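PDB 3HDX: SusD superfamily protein from Bacteroides thetaiotaomicron VPI-5482, which probably binds polysaccharide at the outer membrane, as a SusD homolog in the carbohydrate metabolism of this bacterium. Local coordinates for residues R77-I82 / G130-V135; A121-V126 / T154-A159; D365-R370 / L387-T392. All blocks are in the same frame, centred on the assembly; numbering follows the deposited sequence.

Contact 1. Residues R77-I82 / G130-V135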
loop_
_atom_site.group_PDB
_atom_site.type_symbol
_atom_site.label_atom_id
_atom_site.label_comp_id
_atom_site.label_asym_id
_atom_site.label_seq_id
_atom_site.Cartn_x
_atom_site.Cartn_y
_atom_site.Cartn_z
ATOM N N ARG A 77 1.840 -13.714 -9.520
ATOM C CA ARG A 77 2.892 -12.842 -9.043
ATOM C C ARG A 77 2.993 -12.747 -7.515
ATOM O O ARG A 77 4.079 -12.571 -6.980
ATOM C CB ARG A 77 2.789 -11.454 -9.677
ATOM C CG ARG A 77 1.513 -10.703 -9.332
ATOM C CD ARG A 77 1.275 -9.503 -10.267
ATOM N NE ARG A 77 0.080 -8.734 -9.909
ATOM C CZ ARG A 77 -1.181 -9.061 -10.237
ATOM N NH1 ARG A 77 -1.456 -10.212 -10.882
ATOM N NH2 ARG A 77 -2.199 -8.247 -9.918
ATOM N N PHE A 78 1.869 -12.909 -6.835
ATOM C CA PHE A 78 1.882 -12.969 -5.369
ATOM C C PHE A 78 2.480 -14.278 -4.863
ATOM O O PHE A 78 3.293 -14.259 -3.957
ATOM C CB PHE A 78 0.498 -12.672 -4.798
ATOM C CG PHE A 78 0.103 -11.248 -5.012
ATOM C CD1 PHE A 78 0.520 -10.279 -4.082
ATOM C CD2 PHE A 78 -0.560 -10.837 -6.151
ATOM C CE1 PHE A 78 0.205 -8.934 -4.275
ATOM C CE2 PHE A 78 -0.843 -9.482 -6.337
ATOM C CZ PHE A 78 -0.466 -8.558 -5.412
ATOM N N TYR A 79 2.079 -15.403 -5.444
ATOM C CA TYR A 79 2.674 -16.699 -5.085
ATOM C C TYR A 79 4.169 -16.742 -5.434
ATOM O O TYR A 79 4.933 -17.427 -4.748
ATOM C CB TYR A 79 1.883 -17.899 -5.620
ATOM C CG TYR A 79 0.618 -18.036 -4.847
ATOM C CD1 TYR A 79 0.664 -18.526 -3.532
ATOM C CD2 TYR A 79 -0.607 -17.678 -5.375
ATOM C CE1 TYR A 79 -0.474 -18.603 -2.766
ATOM C CE2 TYR A 79 -1.731 -17.769 -4.621
ATOM C CZ TYR A 79 -1.670 -18.243 -3.316
ATOM O OH TYR A 79 -2.822 -18.263 -2.586
ATOM N N ALA A 80 4.616 -15.957 -6.431
ATOM C CA ALA A 80 6.057 -15.884 -6.702
ATOM C C ALA A 80 6.815 -15.332 -5.485
ATOM O O ALA A 80 7.917 -15.796 -5.154
ATOM C CB ALA A 80 6.362 -15.063 -7.969
ATOM N N VAL A 81 6.224 -14.328 -4.828
ATOM C CA VAL A 81 6.834 -13.771 -3.607
ATOM C C VAL A 81 6.860 -14.836 -2.497
ATOM O O VAL A 81 7.883 -15.064 -1.846
ATOM C CB VAL A 81 6.041 -12.572 -3.088
ATOM C CG1 VAL A 81 6.585 -12.098 -1.712
ATOM C CG2 VAL A 81 6.001 -11.439 -4.123
ATOM N N ILE A 82 5.690 -15.412 -2.253
ATOM C CA ILE A 82 5.482 -16.387 -1.168
ATOM C C ILE A 82 6.463 -17.573 -1.329
ATOM O O ILE A 82 7.123 -17.963 -0.389
ATOM C CB ILE A 82 4.005 -16.854 -1.168
ATOM C CG1 ILE A 82 3.098 -15.684 -0.710
ATOM C CG2 ILE A 82 3.787 -18.129 -0.311
ATOM C CD1 ILE A 82 1.617 -15.788 -1.172
ATOM N N GLY A 130 -9.945 -12.014 -1.514
ATOM C CA GLY A 130 -10.624 -12.652 -0.384
ATOM C C GLY A 130 -9.916 -13.970 -0.056
ATOM O O GLY A 130 -8.728 -13.994 0.244
ATOM N N ASP A 131 -10.638 -15.081 -0.161
ATOM C CA ASP A 131 -10.072 -16.379 0.120
ATOM C C ASP A 131 -8.975 -16.674 -0.900
ATOM O O ASP A 131 -9.163 -16.456 -2.096
ATOM C CB ASP A 131 -11.131 -17.484 0.027
ATOM C CG ASP A 131 -12.273 -17.354 1.023
ATOM O OD1 ASP A 131 -12.233 -16.555 1.997
ATOM O OD2 ASP A 131 -13.256 -18.135 0.809
ATOM N N VAL A 132 -7.845 -17.202 -0.440
ATOM C CA VAL A 132 -6.735 -17.573 -1.330
ATOM C C VAL A 132 -6.087 -18.829 -0.766
ATOM O O VAL A 132 -6.126 -19.037 0.472
ATOM C CB VAL A 132 -5.661 -16.443 -1.496
ATOM C CG1 VAL A 132 -6.253 -15.171 -2.088
ATOM C CG2 VAL A 132 -4.990 -16.155 -0.148
ATOM N N PRO A 133 -5.481 -19.681 -1.638
ATOM C CA PRO A 133 -4.847 -20.897 -1.065
ATOM C C PRO A 133 -3.687 -20.574 -0.094
ATOM O O PRO A 133 -2.785 -19.781 -0.435
ATOM C CB PRO A 133 -4.327 -21.663 -2.291
ATOM C CG PRO A 133 -5.102 -21.133 -3.412
ATOM C CD PRO A 133 -5.594 -19.755 -3.108
ATOM N N LEU A 134 -3.771 -21.133 1.116
ATOM C CA LEU A 134 -2.741 -20.876 2.117
ATOM C C LEU A 134 -1.607 -21.905 1.978
ATOM O O LEU A 134 -1.738 -23.046 2.405
ATOM C CB LEU A 134 -3.341 -20.868 3.519
ATOM C CG LEU A 134 -2.338 -20.596 4.651
ATOM C CD1 LEU A 134 -1.482 -19.329 4.470
ATOM C CD2 LEU A 134 -3.125 -20.594 6.029
ATOM N N VAL A 135 -0.542 -21.490 1.304
ATOM C CA VAL A 135 0.660 -22.283 1.074
ATOM C C VAL A 135 1.755 -21.801 2.053
ATOM O O VAL A 135 2.173 -20.639 2.012
ATOM C CB VAL A 135 1.110 -22.177 -0.395
ATOM C CG1 VAL A 135 2.387 -23.039 -0.620
ATOM C CG2 VAL A 135 -0.046 -22.578 -1.359
#

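Contact 2. Residues A121-V126 / T154-A159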
loop_
_atom_site.group_PDB
_atom_site.type_symbol
_atom_site.label_atom_id
_atom_site.label_comp_id
_atom_site.label_asym_id
_atom_site.label_seq_id
_atom_site.Cartn_x
_atom_site.Cartn_y
_atom_site.Cartn_z
ATOM N N ALA A 121 2.476 -10.065 1.423
ATOM C CA ALA A 121 1.884 -10.561 0.183
ATOM C C ALA A 121 0.538 -11.215 0.454
ATOM O O ALA A 121 -0.443 -10.951 -0.268
ATOM C CB ALA A 121 2.865 -11.544 -0.546
ATOM N N TYR A 122 0.463 -12.013 1.542
ATOM C CA TYR A 122 -0.800 -12.637 1.906
ATOM C C TYR A 122 -1.886 -11.613 2.227
ATOM O O TYR A 122 -2.997 -11.740 1.746
ATOM C CB TYR A 122 -0.645 -13.682 3.005
ATOM C CG TYR A 122 -0.328 -15.074 2.468
ATOM C CD1 TYR A 122 -1.215 -15.710 1.592
ATOM C CD2 TYR A 122 0.866 -15.739 2.793
ATOM C CE1 TYR A 122 -0.949 -16.982 1.065
ATOM C CE2 TYR A 122 1.110 -17.035 2.322
ATOM C CZ TYR A 122 0.235 -17.636 1.418
ATOM O OH TYR A 122 0.542 -18.885 0.924
ATOM N N PHE A 123 -1.571 -10.636 3.073
ATOM C CA PHE A 123 -2.536 -9.588 3.391
ATOM C C PHE A 123 -3.017 -8.871 2.131
ATOM O O PHE A 123 -4.201 -8.694 1.906
ATOM C CB PHE A 123 -1.910 -8.575 4.353
ATOM C CG PHE A 123 -2.700 -7.286 4.475
ATOM C CD1 PHE A 123 -4.004 -7.321 4.925
ATOM C CD2 PHE A 123 -2.123 -6.068 4.150
ATOM C CE1 PHE A 123 -4.728 -6.140 5.042
ATOM C CE2 PHE A 123 -2.872 -4.882 4.279
ATOM C CZ PHE A 123 -4.139 -4.953 4.771
ATOM N N TYR A 124 -2.048 -8.473 1.314
ATOM C CA TYR A 124 -2.331 -7.680 0.113
ATOM C C TYR A 124 -3.261 -8.426 -0.840
ATOM O O TYR A 124 -4.220 -7.880 -1.366
ATOM C CB TYR A 124 -0.996 -7.264 -0.554
ATOM C CG TYR A 124 -1.128 -6.093 -1.499
ATOM C CD1 TYR A 124 -1.529 -6.297 -2.822
ATOM C CD2 TYR A 124 -0.860 -4.779 -1.085
ATOM C CE1 TYR A 124 -1.623 -5.272 -3.718
ATOM C CE2 TYR A 124 -0.953 -3.716 -1.960
ATOM C CZ TYR A 124 -1.351 -3.977 -3.287
ATOM O OH TYR A 124 -1.447 -2.949 -4.170
HETATM N N MSE A 125 -2.986 -9.714 -1.008
HETATM C CA MSE A 125 -3.761 -10.524 -1.934
HETATM C C MSE A 125 -5.153 -10.850 -1.332
HETATM O O MSE A 125 -6.138 -10.954 -2.073
HETATM C CB MSE A 125 -2.976 -11.748 -2.428
HETATM C CG MSE A 125 -2.889 -12.860 -1.441
HETATM SE SE MSE A 125 -1.738 -14.301 -1.985
HETATM C CE MSE A 125 -2.599 -14.690 -3.709
ATOM N N VAL A 126 -5.245 -11.006 -0.009
ATOM C CA VAL A 126 -6.550 -11.219 0.659
ATOM C C VAL A 126 -7.477 -10.024 0.471
ATOM O O VAL A 126 -8.691 -10.196 0.230
ATOM C CB VAL A 126 -6.391 -11.632 2.153
ATOM C CG1 VAL A 126 -7.702 -11.396 2.964
ATOM C CG2 VAL A 126 -5.848 -13.080 2.222
ATOM N N THR A 154 -8.512 -17.242 8.055
ATOM C CA THR A 154 -7.412 -18.174 8.355
ATOM C C THR A 154 -6.085 -17.659 7.791
ATOM O O THR A 154 -5.038 -17.737 8.444
ATOM C CB THR A 154 -7.750 -19.568 7.826
ATOM O OG1 THR A 154 -9.006 -19.959 8.423
ATOM C CG2 THR A 154 -6.659 -20.572 8.138
ATOM N N VAL A 155 -6.141 -17.115 6.572
ATOM C CA VAL A 155 -4.944 -16.573 5.935
ATOM C C VAL A 155 -4.436 -15.361 6.738
ATOM O O VAL A 155 -3.231 -15.219 6.993
ATOM C CB VAL A 155 -5.206 -16.207 4.457
ATOM C CG1 VAL A 155 -3.995 -15.574 3.861
ATOM C CG2 VAL A 155 -5.666 -17.438 3.646
ATOM N N LEU A 156 -5.345 -14.486 7.149
ATOM C CA LEU A 156 -4.924 -13.306 7.920
ATOM C C LEU A 156 -4.383 -13.707 9.286
ATOM O O LEU A 156 -3.438 -13.089 9.790
ATOM C CB LEU A 156 -6.085 -12.309 8.008
ATOM C CG LEU A 156 -6.469 -11.690 6.660
ATOM C CD1 LEU A 156 -7.643 -10.715 6.856
ATOM C CD2 LEU A 156 -5.287 -10.977 5.973
ATOM N N SER A 157 -4.955 -14.735 9.917
ATOM C CA SER A 157 -4.399 -15.202 11.199
ATOM C C SER A 157 -2.963 -15.733 11.026
ATOM O O SER A 157 -2.097 -15.490 11.876
ATOM C CB SER A 157 -5.246 -16.315 11.827
ATOM O OG SER A 157 -6.486 -15.836 12.250
ATOM N N TYR A 158 -2.704 -16.403 9.914
ATOM C CA TYR A 158 -1.341 -16.843 9.586
ATOM C C TYR A 158 -0.432 -15.609 9.398
ATOM O O TYR A 158 0.665 -15.531 10.013
ATOM C CB TYR A 158 -1.348 -17.721 8.308
ATOM C CG TYR A 158 0.015 -18.039 7.745
ATOM C CD1 TYR A 158 0.793 -19.044 8.287
ATOM C CD2 TYR A 158 0.521 -17.312 6.673
ATOM C CE1 TYR A 158 2.012 -19.377 7.756
ATOM C CE2 TYR A 158 1.729 -17.634 6.115
ATOM C CZ TYR A 158 2.493 -18.657 6.674
ATOM O OH TYR A 158 3.708 -18.959 6.130
ATOM N N ALA A 159 -0.899 -14.639 8.610
ATOM C CA ALA A 159 -0.109 -13.428 8.341
ATOM C C ALA A 159 0.236 -12.661 9.635
ATOM O O ALA A 159 1.376 -12.241 9.828
ATOM C CB ALA A 159 -0.753 -12.559 7.311
#

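Contact 3. Residues D365-R370 / L387-T392. With EDO (1,2-ethanediol), chain G.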
loop_
_atom_site.group_PDB
_atom_site.type_symbol
_atom_site.label_atom_id
_atom_site.label_comp_id
_atom_site.label_asym_id
_atom_site.label_seq_id
_atom_site.Cartn_x
_atom_site.Cartn_y
_atom_site.Cartn_z
ATOM N N ASP A 365 -0.892 8.185 7.113
ATOM C CA ASP A 365 -1.792 7.022 6.994
ATOM C C ASP A 365 -2.074 6.420 8.379
ATOM O O ASP A 365 -3.226 6.263 8.776
ATOM C CB ASP A 365 -1.237 5.969 6.051
ATOM C CG ASP A 365 -2.002 4.650 6.128
ATOM O OD1 ASP A 365 -3.258 4.684 6.126
ATOM O OD2 ASP A 365 -1.339 3.579 6.217
ATOM N N ILE A 366 -0.992 6.106 9.095
ATOM C CA ILE A 366 -1.103 5.459 10.394
ATOM C C ILE A 366 -1.818 6.354 11.429
ATOM O O ILE A 366 -2.594 5.866 12.241
ATOM C CB ILE A 366 0.274 4.985 10.904
ATOM C CG1 ILE A 366 0.891 3.943 9.931
ATOM C CG2 ILE A 366 0.183 4.399 12.315
ATOM C CD1 ILE A 366 0.095 2.695 9.663
ATOM N N THR A 367 -1.589 7.668 11.344
ATOM C CA THR A 367 -2.241 8.634 12.217
ATOM C C THR A 367 -3.728 8.704 11.952
ATOM O O THR A 367 -4.527 8.667 12.903
ATOM C CB THR A 367 -1.550 9.997 12.109
ATOM O OG1 THR A 367 -0.170 9.819 12.474
ATOM C CG2 THR A 367 -2.236 11.086 12.975
ATOM N N LEU A 368 -4.106 8.686 10.673
ATOM C CA LEU A 368 -5.549 8.693 10.321
ATOM C C LEU A 368 -6.168 7.344 10.667
ATOM O O LEU A 368 -7.318 7.289 11.088
ATOM C CB LEU A 368 -5.805 9.095 8.844
ATOM C CG LEU A 368 -5.448 10.543 8.515
ATOM C CD1 LEU A 368 -5.381 10.787 6.973
ATOM C CD2 LEU A 368 -6.417 11.542 9.225
ATOM N N LEU A 369 -5.403 6.254 10.541
ATOM C CA LEU A 369 -5.890 4.903 10.913
ATOM C C LEU A 369 -6.195 4.882 12.395
ATOM O O LEU A 369 -7.186 4.286 12.829
ATOM C CB LEU A 369 -4.860 3.825 10.498
ATOM C CG LEU A 369 -5.396 2.398 10.666
ATOM C CD1 LEU A 369 -6.555 2.096 9.665
ATOM C CD2 LEU A 369 -4.216 1.386 10.530
ATOM N N ARG A 370 -5.294 5.459 13.179
ATOM C CA ARG A 370 -5.510 5.558 14.618
ATOM C C ARG A 370 -6.817 6.313 14.935
ATOM O O ARG A 370 -7.550 5.895 15.826
ATOM C CB ARG A 370 -4.308 6.197 15.325
ATOM C CG ARG A 370 -4.397 6.038 16.813
ATOM C CD ARG A 370 -3.229 6.662 17.468
ATOM N NE ARG A 370 -3.197 6.394 18.888
ATOM C CZ ARG A 370 -2.186 6.781 19.660
ATOM N NH1 ARG A 370 -1.107 7.405 19.139
ATOM N NH2 ARG A 370 -2.231 6.471 20.950
ATOM N N LEU A 387 -6.689 13.418 13.856
ATOM C CA LEU A 387 -7.204 14.061 12.644
ATOM C C LEU A 387 -6.582 15.451 12.487
ATOM O O LEU A 387 -6.109 15.810 11.400
ATOM C CB LEU A 387 -8.731 14.189 12.706
ATOM C CG LEU A 387 -9.391 14.872 11.497
ATOM C CD1 LEU A 387 -9.009 14.206 10.148
ATOM C CD2 LEU A 387 -10.911 14.970 11.653
ATOM N N ASN A 388 -6.591 16.233 13.573
ATOM C CA ASN A 388 -6.027 17.579 13.531
ATOM C C ASN A 388 -4.549 17.645 13.176
ATOM O O ASN A 388 -4.121 18.614 12.551
ATOM C CB ASN A 388 -6.312 18.365 14.827
ATOM C CG ASN A 388 -7.738 18.880 14.903
ATOM O OD1 ASN A 388 -8.381 19.112 13.866
ATOM N ND2 ASN A 388 -8.235 19.092 16.115
HETATM N N MSE A 389 -3.775 16.627 13.567
HETATM C CA MSE A 389 -2.359 16.576 13.210
HETATM C C MSE A 389 -2.148 16.655 11.708
HETATM O O MSE A 389 -1.223 17.343 11.216
HETATM C CB MSE A 389 -1.665 15.341 13.764
HETATM C CG MSE A 389 -1.531 15.326 15.228
HETATM SE SE MSE A 389 -0.694 13.714 15.868
HETATM C CE MSE A 389 -1.131 13.999 17.741
ATOM N N ILE A 390 -2.997 15.944 10.970
ATOM C CA ILE A 390 -2.915 15.936 9.518
ATOM C C ILE A 390 -3.465 17.257 8.956
ATOM O O ILE A 390 -2.801 17.908 8.128
ATOM C CB ILE A 390 -3.663 14.730 8.939
ATOM C CG1 ILE A 390 -3.167 13.388 9.630
ATOM C CG2 ILE A 390 -3.602 14.839 7.388
ATOM C CD1 ILE A 390 -1.728 13.173 9.800
ATOM N N ARG A 391 -4.664 17.664 9.423
ATOM C CA ARG A 391 -5.294 18.905 8.928
ATOM C C ARG A 391 -4.389 20.124 9.031
ATOM O O ARG A 391 -4.201 20.855 8.035
ATOM C CB ARG A 391 -6.564 19.175 9.690
ATOM C CG ARG A 391 -7.717 18.222 9.369
ATOM C CD ARG A 391 -8.918 18.557 10.253
ATOM N NE ARG A 391 -9.362 19.931 10.036
ATOM C CZ ARG A 391 -10.237 20.320 9.098
ATOM N NH1 ARG A 391 -10.829 19.444 8.256
ATOM N NH2 ARG A 391 -10.525 21.619 8.991
ATOM N N THR A 392 -3.784 20.293 10.206
ATOM C CA THR A 392 -2.963 21.485 10.470
ATOM C C THR A 392 -1.614 21.485 9.752
ATOM O O THR A 392 -0.911 22.524 9.799
ATOM C CB THR A 392 -2.788 21.751 11.974
ATOM O OG1 THR A 392 -2.069 20.674 12.559
ATOM C CG2 THR A 392 -4.162 21.919 12.657
HETATM C C1 EDO G . -13.077 22.932 6.957
HETATM O O1 EDO G . -11.751 22.718 6.424
HETATM C C2 EDO G . -13.673 24.253 6.505
HETATM O O2 EDO G . -13.775 24.302 5.073
#

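Contact 1. Residues R77-I82 / G130-V135
Tyr79 reaches from helix 76-91 to the loop that follows helix 104-129, a helix-to-loop join in the helical framework of this SusD-family protein, and its hydroxyl lands on the backbone at Pro133. With CG anti to its own carbonyl carbon (chi1 -72°), the ring is directed toward the loop. Tyr79 OH donates to Pro133 O over 2.6 Å; the oxygen lies at the ring edge, in the ring plane, and the hydroxyl meets it in the carbonyl plane, on a lone pair, at a C=O...O angle of 125°. One short bond thus pairs a buried phenol with a buried loop carbonyl. Carbon crowds the same hydroxyl: Pro133 CD stands 3.2 Å from Tyr79 OH, and Val132 CB 3.5 Å from that oxygen. Further along the loop Val135 turns its side chain back to the helix, and its CG2 comes obliquely to the ring, 4.2 Å from Tyr79 CE1. The rings of Trp75 and Phe144 each pair edge-to-face with Tyr79, while Met125 and Tyr122 of helix 104-129 also pack against it, so the phenol is boxed in by aromatic and aliphatic groups. One turn on from Tyr79, Ile82 contributes a single methyl, placed anti to the backbone N: its CG2 rests 3.8 Å from Val135 O.

Contact 2. Residues A121-V126 / T154-A159
Val155 pushes its CG1 methyl into the notch between Tyr122 and Val126, two side chains one turn apart on the facing helix. That methyl lies 3.6 Å from Tyr122 CD1, obliquely to the ring, and 3.5 Å from Val126 CG2. It gets there because CG1 stands anti to the backbone N of Val155 (chi1 176°), pointing into the notch. Val126 answers with a wedge of its own, its two methyls parting to meet different neighbours. The Val126 and Val155 side chains slide past each other in opposite directions, with CG2 of Val126 against Val155 CG1, while Val126 CG1 meets the branch of Leu156, 3.9 Å from Leu156 CD2. Leu156 leaves its helix at an angle to the interface, but its end comes nearer than its first bond suggests, and the CD2 branch fills the hollow beside Phe123, touching that ring at its edge with Phe123 CD1 4.0 Å away. This interlocking joins helices 104-129 and 152-169 as an antiparallel pair: the axes of 121-126 and 154-159 approach to 9.2 Å, at 153° between their N-to-C directions, consistent with the TPR-like helical architecture of SusD proteins. Tyr158 brings its ring edge toward the face of Tyr122 in an offset edge-to-face stack, planes at 90° and centroids 5.8 Å apart, while Ala159 offers no more than a methyl where the two backbones draw close, its CB 4.5 Å from Tyr122 CB. Helix 196-209 packs on Phe123 through Val202, His205 and Ile206, and Ile206 also meets Leu156.

Contact 3. Residues D365-R370 / L387-T392
The axes of 365-370 and 387-391 approach to 9.2 Å, nearly antiparallel at 145°, in a helical hairpin formed by helices 363-376 and 380-391, with the backbones nearest at Leu368 and Leu387. Ile390 is the hub on the second helix. Its CG1 lies 3.8 Å from Leu368 CD2, and its bent second torsion (chi2 -46°) turns CD1 to Thr367, where CD1 touches the methyl CG2 at 3.8 Å, the two side chains passing in opposite directions. Thr367 keeps its two branches apart: CG2, anti to the backbone N, faces the partner helix, while OG1 is hydrogen-bonded to Leu363 O and to Tyr234 OH. Leu368 CD2 also meets Leu387 CD1 at 3.8 Å; Leu387 starts off away from the contact, but its end swings back. At the more exposed border Met389, a selenomethionine, lays SE 4.2 Å from Thr367 CG2. Cutting Ile390 back to an alanine would probably open a gap between Leu368 CD2 and Thr367 CG2 and leave both helices less firmly seated against each other. Beyond the interface, Arg391 NH2 donates to O1 of a 1,2-ethanediol (3.0 Å), probably a crystallisation additive. Helix 409-423 closes over the pair, with Leu412 and Glu419 on Leu387 and Arg420 on Leu368, while helices 196-209 and 213-226 also pack on helix 363-376, Ile224 reaching Thr367; helix 363-376 begins just after strand 358-361.

How the contacts relate
From the N terminus, helix 76-91 comes first, and contact 1 closes when the chain, having run through helix 104-129, passes it again at 130-135. Contact 2 opens within the stretch that contact 1 closes, at 121-126 on helix 104-129, and closes after it, at 154-159, so the two cross rather than nest. They also touch: Tyr122 OH is probably hydrogen-bonded to Val135 O at 2.6 Å, and Ile82 CD1 packs on Tyr122 CZ. Together they tie helices 76-91, 104-129 and 152-169 to the intervening loop. Contact 3 follows in series, a short hairpin closure in the C-terminal part of the chain, its centre about 26 Å from that of contact 2.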